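PDB 2VSH: 2-c-methyl-d-erythritol 4-phosphate cytidylyltransferase from Streptococcus pneumoniae, which transfers the cytidylyl group of CTP to D-ribitol 5-phosphate, supplying CDP-activated ribitol for teichoic acid precursors. Local coordinates for residues Gly56-Val59 with Ser60-Glu63; Leu226-Ala229 with Lys230-Ile233; Ser150-Gly153 with Gln154-Thr157. All coordinates share one frame; numbering follows the deposited sequence.

Overall arrangement
The three contacts are local ones, spread over a GT-A-type cytidylyltransferase subunit that pairs with a second copy of itself. Contact 1 opens the helix after strand 50-54 and is the one nearest the nucleotide site: the side chain of Ala62 lies about 7 Å from that of Ala9, a CTP-binding residue. Contact 2 closes the helix 223-232, its centre about 26 Å from that of contact 1. Contact 3, a loop turn in residues 150-157, is far from both, its centre about 42 Å from that of contact 1 and about 35 Å from that of contact 2. Contacts 2 and 3 both touch the second subunit, whereas contact 1 meets no other chain of the assembly.

Contact 1. Residues Gly56-Val59 with Ser60-Glu63; sequences GDWV and SHAE
The edge of the Trp58 indole meets the face of His61 at the first turn of a helix. CB of His61 rests 3.6 Å from Trp58 O, the carbonyl that opens the helix. CG of His61, set anti to the backbone N (chi1 176°), comes next and faces Trp58 CE3. The closest approach follows one atom further, where His61 CD2 lies 3.6 Å from Trp58 CE3 in the plane of the indole, with CZ3 of Trp58 its next neighbour. The edge of the six-membered ring of Trp58 is thus turned to the imidazole face, a T-shaped pair with planes at 86°.

Trp58 holds the N-cap position, and the first helical bonds follow: Ala62 N donates to Trp58 O over 2.9 Å in a nearly straight bond (174°), and Glu63 N to Val59 O over 3.0 Å. Glu63 runs alongside Val59, its CG 3.3 Å from Val59 O. Before the turn closes, two waters tie the incoming loop to it. One takes the N-H of Ser60 and donates to Gly56 O; the other donates to Asp57 O and hydrogen-bonds Ser60 OG.

Phe25 stacks on Trp58 and meets His61 edge to face, while Val59, Ala62 and Glu63 touch Ile79, so this helix start, entered from strand 50-54, packs against the edge strand 77-81.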
ATOM      1  N   GLY A  56     -19.742  17.968 -11.576  1.00 30.03           N
ATOM      2  CA  GLY A  56     -20.541  18.975 -12.283  1.00 30.82           C
ATOM      3  C   GLY A  56     -20.228  20.425 -11.947  1.00 32.01           C
ATOM      4  O   GLY A  56     -20.294  21.292 -12.818  1.00 32.12           O
ATOM      5  N   ASP A  57     -19.884  20.697 -10.688  1.00 32.75           N
ATOM      6  CA  ASP A  57     -19.560  22.058 -10.265  1.00 34.32           C
ATOM      7  C   ASP A  57     -18.214  22.562 -10.793  1.00 33.07           C
ATOM      8  O   ASP A  57     -17.974  23.773 -10.792  1.00 34.20           O
ATOM      9  CB  ASP A  57     -19.590  22.187  -8.737  1.00 35.53           C
ATOM     10  CG  ASP A  57     -21.003  22.191  -8.173  1.00 38.51           C
ATOM     11  OD1 ASP A  57     -21.160  21.702  -7.041  1.00 42.24           O
ATOM     12  OD2 ASP A  57     -21.951  22.671  -8.842  1.00 39.75           O
ATOM     13  N   TRP A  58     -17.361  21.637 -11.239  1.00 31.18           N
ATOM     14  CA  TRP A  58     -15.997  21.945 -11.685  1.00 29.87           C
ATOM     15  C   TRP A  58     -15.800  21.781 -13.197  1.00 28.71           C
ATOM     16  O   TRP A  58     -14.682  21.903 -13.699  1.00 27.81           O
ATOM     17  CB  TRP A  58     -14.965  21.091 -10.929  1.00 29.08           C
ATOM     18  CG  TRP A  58     -14.898  21.385  -9.459  1.00 29.90           C
ATOM     19  CD1 TRP A  58     -15.734  20.905  -8.492  1.00 31.21           C
ATOM     20  CD2 TRP A  58     -13.953  22.240  -8.789  1.00 30.58           C
ATOM     21  NE1 TRP A  58     -15.367  21.404  -7.255  1.00 32.47           N
ATOM     22  CE2 TRP A  58     -14.273  22.216  -7.408  1.00 32.16           C
ATOM     23  CE3 TRP A  58     -12.860  23.007  -9.216  1.00 30.10           C
ATOM     24  CZ2 TRP A  58     -13.538  22.938  -6.446  1.00 33.12           C
ATOM     25  CZ3 TRP A  58     -12.124  23.720  -8.262  1.00 32.26           C
ATOM     26  CH2 TRP A  58     -12.478  23.689  -6.892  1.00 32.85           C
ATOM     27  N   VAL A  59     -16.881  21.505 -13.925  1.00 29.00           N
ATOM     28  CA  VAL A  59     -16.789  21.359 -15.375  1.00 27.78           C
ATOM     29  C   VAL A  59     -16.222  22.617 -16.061  1.00 28.09           C
ATOM     30  O   VAL A  59     -15.254  22.518 -16.814  1.00 27.64           O
ATOM     31  CB  VAL A  59     -18.133  20.875 -16.000  1.00 28.54           C
ATOM     32  CG1 VAL A  59     -18.128  21.030 -17.514  1.00 28.35           C
ATOM     33  CG2 VAL A  59     -18.385  19.418 -15.628  1.00 26.54           C
ATOM     34  N   SER A  60     -16.790  23.792 -15.798  1.00 29.30           N
ATOM     35  CA  SER A  60     -16.298  24.999 -16.475  1.00 29.82           C
ATOM     36  C   SER A  60     -14.865  25.342 -16.038  1.00 29.13           C
ATOM     37  O   SER A  60     -14.083  25.873 -16.827  1.00 29.75           O
ATOM     38  CB  SER A  60     -17.240  26.190 -16.310  1.00 31.44           C
ATOM     39  OG  SER A  60     -17.203  26.711 -15.003  1.00 33.95           O
ATOM     40  N   HIS A  61     -14.524  25.019 -14.795  1.00 27.68           N
ATOM     41  CA  HIS A  61     -13.162  25.213 -14.314  1.00 26.69           C
ATOM     42  C   HIS A  61     -12.191  24.325 -15.100  1.00 25.04           C
ATOM     43  O   HIS A  61     -11.170  24.804 -15.595  1.00 25.14           O
ATOM     44  CB  HIS A  61     -13.051  24.950 -12.812  1.00 26.25           C
ATOM     45  CG  HIS A  61     -11.651  25.041 -12.300  1.00 25.55           C
ATOM     46  ND1 HIS A  61     -11.012  26.241 -12.092  1.00 25.88           N
ATOM     47  CD2 HIS A  61     -10.752  24.077 -11.995  1.00 24.97           C
ATOM     48  CE1 HIS A  61      -9.782  26.014 -11.663  1.00 27.57           C
ATOM     49  NE2 HIS A  61      -9.598  24.707 -11.596  1.00 25.26           N
ATOM     50  N   ALA A  62     -12.516  23.042 -15.221  1.00 23.43           N
ATOM     51  CA  ALA A  62     -11.746  22.130 -16.064  1.00 22.63           C
ATOM     52  C   ALA A  62     -11.600  22.641 -17.508  1.00 22.93           C
ATOM     53  O   ALA A  62     -10.545  22.483 -18.102  1.00 22.35           O
ATOM     54  CB  ALA A  62     -12.351  20.725 -16.042  1.00 21.30           C
ATOM     55  N   GLU A  63     -12.661  23.235 -18.059  1.00 24.37           N
ATOM     56  CA  GLU A  63     -12.620  23.826 -19.405  1.00 26.14           C
ATOM     57  C   GLU A  63     -11.690  25.046 -19.477  1.00 26.93           C
ATOM     58  O   GLU A  63     -10.971  25.217 -20.464  1.00 27.00           O
ATOM     59  CB  GLU A  63     -14.035  24.160 -19.913  1.00 26.99           C
ATOM     60  CG  GLU A  63     -14.900  22.911 -20.085  1.00 27.20           C
ATOM     61  CD  GLU A  63     -16.327  23.181 -20.534  1.00 29.69           C
ATOM     62  OE1 GLU A  63     -16.949  24.170 -20.078  1.00 33.90           O
ATOM     63  OE2 GLU A  63     -16.834  22.371 -21.352  1.00 33.32           O
TER
HETATM   64  O   HOH W   1     -19.106  23.770 -14.033  1.00 25.08           O
HETATM   65  O   HOH W   2     -16.539  25.141 -12.574  1.00 22.17           O

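Contact 2. Residues Leu226-Ala229 with Lys230-Ile233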
ATOM      1  N   LEU A 226       1.622  14.081  -2.532  1.00 28.11           N
ATOM      2  CA  LEU A 226       1.943  15.340  -3.192  1.00 28.49           C
ATOM      3  C   LEU A 226       3.441  15.665  -3.076  1.00 29.74           C
ATOM      4  O   LEU A 226       4.061  16.091  -4.057  1.00 29.93           O
ATOM      5  CB  LEU A 226       1.126  16.480  -2.569  1.00 28.92           C
ATOM      6  CG  LEU A 226       0.561  17.642  -3.403  1.00 30.00           C
ATOM      7  CD1 LEU A 226       0.581  18.911  -2.570  1.00 29.76           C
ATOM      8  CD2 LEU A 226       1.275  17.865  -4.747  1.00 29.49           C
ATOM      9  N   LYS A 227       3.998  15.478  -1.877  1.00 30.27           N
ATOM     10  CA  LYS A 227       5.433  15.681  -1.616  1.00 31.77           C
ATOM     11  C   LYS A 227       6.288  14.750  -2.470  1.00 31.06           C
ATOM     12  O   LYS A 227       7.277  15.172  -3.059  1.00 31.55           O
ATOM     13  CB  LYS A 227       5.771  15.399  -0.155  1.00 33.19           C
ATOM     14  CG  LYS A 227       5.049  16.216   0.883  1.00 34.80           C
ATOM     15  CD  LYS A 227       5.603  15.820   2.263  1.00 36.52           C
ATOM     16  CE  LYS A 227       4.881  16.545   3.387  1.00 36.99           C
ATOM     17  NZ  LYS A 227       5.413  16.105   4.713  1.00 36.70           N
ATOM     18  N   ILE A 228       5.895  13.480  -2.521  1.00 30.05           N
ATOM     19  CA  ILE A 228       6.564  12.497  -3.363  1.00 29.93           C
ATOM     20  C   ILE A 228       6.519  12.975  -4.829  1.00 29.40           C
ATOM     21  O   ILE A 228       7.565  13.114  -5.461  1.00 30.12           O
ATOM     22  CB  ILE A 228       5.968  11.078  -3.176  1.00 29.36           C
ATOM     23  CG1 ILE A 228       6.181  10.607  -1.731  1.00 29.60           C
ATOM     24  CG2 ILE A 228       6.624  10.079  -4.140  1.00 28.72           C
ATOM     25  CD1 ILE A 228       5.285   9.435  -1.321  1.00 29.85           C
ATOM     26  N   ALA A 229       5.326  13.296  -5.333  1.00 27.18           N
ATOM     27  CA  ALA A 229       5.172  13.824  -6.695  1.00 26.59           C
ATOM     28  C   ALA A 229       6.105  14.998  -7.013  1.00 28.38           C
ATOM     29  O   ALA A 229       6.771  15.010  -8.060  1.00 27.75           O
ATOM     30  CB  ALA A 229       3.714  14.208  -6.960  1.00 25.56           C
ATOM     31  N   LYS A 230       6.168  15.975  -6.099  1.00 29.34           N
ATOM     32  CA  LYS A 230       7.055  17.125  -6.256  1.00 32.05           C
ATOM     33  C   LYS A 230       8.537  16.728  -6.344  1.00 34.41           C
ATOM     34  O   LYS A 230       9.282  17.293  -7.139  1.00 34.96           O
ATOM     35  CB  LYS A 230       6.897  18.101  -5.086  1.00 32.55           C
ATOM     36  CG  LYS A 230       5.574  18.827  -5.001  1.00 31.22           C
ATOM     37  CD  LYS A 230       5.677  19.889  -3.887  1.00 34.04           C
ATOM     38  CE  LYS A 230       4.327  20.461  -3.509  1.00 32.71           C
ATOM     39  NZ  LYS A 230       4.459  21.423  -2.378  1.00 36.09           N
ATOM     40  N   SER A 231       8.954  15.786  -5.493  1.00 36.07           N
ATOM     41  CA  SER A 231      10.329  15.288  -5.481  1.00 38.65           C
ATOM     42  C   SER A 231      10.646  14.603  -6.803  1.00 38.89           C
ATOM     43  O   SER A 231      11.772  14.685  -7.272  1.00 40.30           O
ATOM     44  CB  SER A 231      10.561  14.307  -4.323  1.00 38.86           C
ATOM     45  OG  SER A 231       9.925  13.051  -4.563  1.00 38.19           O
ATOM     46  N   MET A 232       9.641  13.952  -7.392  1.00 38.51           N
ATOM     47  CA  MET A 232       9.781  13.189  -8.644  1.00 39.43           C
ATOM     48  C   MET A 232       9.955  14.062  -9.884  1.00 40.99           C
ATOM     49  O   MET A 232      10.684  13.698 -10.797  1.00 41.64           O
ATOM     50  CB  MET A 232       8.580  12.263  -8.862  1.00 37.42           C
ATOM     51  CG  MET A 232       8.608  10.977  -8.037  1.00 37.19           C
ATOM     52  SD  MET A 232       7.026  10.106  -8.097  1.00 35.14           S
ATOM     53  CE  MET A 232       7.104   9.388  -9.731  1.00 34.06           C
ATOM     54  N   ILE A 233       9.265  15.198  -9.928  1.00 42.62           N
ATOM     55  CA  ILE A 233       9.426  16.131 -11.040  1.00 44.83           C
ATOM     56  C   ILE A 233      10.743  16.888 -10.867  1.00 47.93           C
ATOM     57  O   ILE A 233      11.061  17.797 -11.643  1.00 49.37           O
ATOM     58  CB  ILE A 233       8.237  17.125 -11.169  1.00 44.11           C
ATOM     59  CG1 ILE A 233       8.065  17.937  -9.878  1.00 45.62           C
ATOM     60  CG2 ILE A 233       6.959  16.391 -11.568  1.00 41.89           C
ATOM     61  CD1 ILE A 233       7.511  19.330 -10.076  1.00 46.65           C
TER
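Ser231 reaches back to Ile228 because its chi1 of 73° sets OG between the backbone N and the carbonyl carbon, aimed at the preceding turn. In the next residue, Met232, one turn on from Ile228, chi1 of -78° and an extended chi2 bring SD to 4.0 Å from Ile228 CG2, and the bend at chi3 then turns CE; the two side chains meet at a slant. Ser231 OG donates to Ile228 O over a short 2.5 Å, in the plane of the carbonyl and on a lone pair. The same oxygen also takes the N-H of Met232 at 3.0 Å, almost end-on to the C=O bond, so two donors grip it from different directions. This is the familiar side-chain to backbone bond of a helical serine, working beside the main-chain ladder in the last turn of helix 223-232. The ladder runs from Lys230 N to Leu226 O (2.9 Å), through Ser231 N to Lys227 O, to Ile233 N on Ala229 O (3.1 Å), where Ile233 is the first residue to leave helical backbone angles. Lys230 lies extended over the start of the ladder, its CG 3.3 Å from Leu226 O and its CE 4.2 Å from both methyls of Leu226. The helix belongs to the dimer interface: Ile228 packs on Ile228 of the second subunit, and Lys227 NZ hydrogen-bonds Ser231 OG of that subunit, while Met232 touches Phe118 of its own chain.

Contact 3. Residues Ser150-Gly153 with Gln154-Thr157; sequences STNG and QFIT
Asn152 and Phe155 cross at about a right angle, the amide lying over one face of the ring. Asn152 ND2 sits 3.2 Å above the ring plane, offset toward the rim near CZ, with the amide tilted 36° from the ring. The other end of that amide is fixed by the backbone: OD1 accepts from Gln154 N at 2.7 Å and from Phe155 N at 2.8 Å, both in the carbonyl plane. The first of these bonds closes an Asx turn, and Gly153, whose positive phi of 78° suits glycine, lets the chain reverse.

With chi1 at -179° turning it away from its own backbone N, Ser150 OG donates to Phe155 O over a short 2.5 Å from well above the carbonyl plane. It also accepts from Gly153 N at 2.9 Å, making an ST motif. Thr157 crosses Thr151 at roughly a right angle; its OG1 takes the N-H of Thr151 over 3.2 Å and is hydrogen-bonded to Glu149 as well, while its methyl CG2 lies 3.3 Å from Asn152 ND2.

Between strands 147-149 and 165-175, the turn reaches the second subunit: Ser150, Gln154 and Ile156 make backbone hydrogen bonds to it, Ile156 packs on its Val208 and Ser150 on its Tyr166.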
ATOM      1  N   SER A 150      -9.073  -9.513   7.153  1.00 27.61           N
ATOM      2  CA  SER A 150      -9.945  -9.659   8.306  1.00 27.20           C
ATOM      3  C   SER A 150     -11.350  -9.232   7.912  1.00 27.56           C
ATOM      4  O   SER A 150     -11.585  -8.053   7.651  1.00 27.90           O
ATOM      5  CB  SER A 150      -9.448  -8.812   9.481  1.00 27.55           C
ATOM      6  OG  SER A 150     -10.300  -8.973  10.604  1.00 27.26           O
ATOM      7  N   THR A 151     -12.277 -10.191   7.862  1.00 28.12           N
ATOM      8  CA  THR A 151     -13.681  -9.895   7.541  1.00 29.65           C
ATOM      9  C   THR A 151     -14.359  -9.124   8.676  1.00 30.69           C
ATOM     10  O   THR A 151     -15.237  -8.280   8.443  1.00 31.91           O
ATOM     11  CB  THR A 151     -14.483 -11.188   7.255  1.00 31.33           C
ATOM     12  OG1 THR A 151     -14.225 -12.140   8.293  1.00 31.98           O
ATOM     13  CG2 THR A 151     -14.069 -11.797   5.924  1.00 31.57           C
ATOM     14  N   ASN A 152     -13.947  -9.427   9.906  1.00 29.84           N
ATOM     15  CA  ASN A 152     -14.574  -8.852  11.091  1.00 31.61           C
ATOM     16  C   ASN A 152     -13.884  -7.574  11.564  1.00 32.31           C
ATOM     17  O   ASN A 152     -14.476  -6.777  12.296  1.00 34.38           O
ATOM     18  CB  ASN A 152     -14.631  -9.894  12.220  1.00 30.93           C
ATOM     19  CG  ASN A 152     -13.278 -10.546  12.478  1.00 28.41           C
ATOM     20  OD1 ASN A 152     -12.387  -9.935  13.052  1.00 28.34           O
ATOM     21  ND2 ASN A 152     -13.122 -11.788  12.046  1.00 26.23           N
ATOM     22  N   GLY A 153     -12.628  -7.391  11.157  1.00 31.50           N
ATOM     23  CA  GLY A 153     -11.851  -6.215  11.558  1.00 32.69           C
ATOM     24  C   GLY A 153     -11.306  -6.282  12.971  1.00 32.99           C
ATOM     25  O   GLY A 153     -10.788  -5.289  13.493  1.00 34.40           O
ATOM     26  N   GLN A 154     -11.429  -7.449  13.593  1.00 32.34           N
ATOM     27  CA  GLN A 154     -10.979  -7.667  14.960  1.00 33.27           C
ATOM     28  C   GLN A 154      -9.791  -8.629  15.019  1.00 32.01           C
ATOM     29  O   GLN A 154      -8.853  -8.413  15.777  1.00 32.78           O
ATOM     30  CB  GLN A 154     -12.131  -8.184  15.833  1.00 33.79           C
ATOM     31  CG  GLN A 154     -13.304  -7.194  15.967  1.00 38.87           C
ATOM     32  CD  GLN A 154     -13.017  -6.080  16.965  1.00 43.97           C
ATOM     33  OE1 GLN A 154     -12.867  -6.329  18.168  1.00 47.45           O
ATOM     34  NE2 GLN A 154     -12.933  -4.849  16.474  1.00 46.99           N
ATOM     35  N   PHE A 155      -9.845  -9.691  14.218  1.00 30.53           N
ATOM     36  CA  PHE A 155      -8.770 -10.683  14.176  1.00 30.02           C
ATOM     37  C   PHE A 155      -8.497 -11.124  12.743  1.00 29.36           C
ATOM     38  O   PHE A 155      -9.335 -10.943  11.865  1.00 28.46           O
ATOM     39  CB  PHE A 155      -9.050 -11.880  15.122  1.00 30.69           C
ATOM     40  CG  PHE A 155     -10.313 -12.649  14.802  1.00 30.50           C
ATOM     41  CD1 PHE A 155     -10.287 -13.728  13.909  1.00 30.62           C
ATOM     42  CD2 PHE A 155     -11.525 -12.311  15.412  1.00 31.39           C
ATOM     43  CE1 PHE A 155     -11.445 -14.454  13.609  1.00 31.17           C
ATOM     44  CE2 PHE A 155     -12.706 -13.028  15.116  1.00 33.27           C
ATOM     45  CZ  PHE A 155     -12.660 -14.105  14.211  1.00 32.46           C
ATOM     46  N   ILE A 156      -7.314 -11.673  12.499  1.00 29.94           N
ATOM     47  CA  ILE A 156      -6.960 -12.093  11.149  1.00 29.79           C
ATOM     48  C   ILE A 156      -7.762 -13.330  10.763  1.00 30.40           C
ATOM     49  O   ILE A 156      -7.743 -14.347  11.468  1.00 30.94           O
ATOM     50  CB  ILE A 156      -5.442 -12.359  10.980  1.00 31.50           C
ATOM     51  CG1 ILE A 156      -4.637 -11.086  11.254  1.00 31.48           C
ATOM     52  CG2 ILE A 156      -5.156 -12.881   9.581  1.00 31.33           C
ATOM     53  CD1 ILE A 156      -3.111 -11.263  11.158  1.00 34.22           C
ATOM     54  N   THR A 157      -8.480 -13.222   9.649  1.00 30.18           N
ATOM     55  CA  THR A 157      -9.233 -14.356   9.119  1.00 32.24           C
ATOM     56  C   THR A 157      -8.446 -15.076   8.031  1.00 34.92           C
ATOM     57  O   THR A 157      -8.737 -16.231   7.722  1.00 36.78           O
ATOM     58  CB  THR A 157     -10.633 -13.959   8.650  1.00 31.65           C
ATOM     59  OG1 THR A 157     -10.557 -12.843   7.754  1.00 29.94           O
ATOM     60  CG2 THR A 157     -11.482 -13.592   9.847  1.00 30.75           C
TER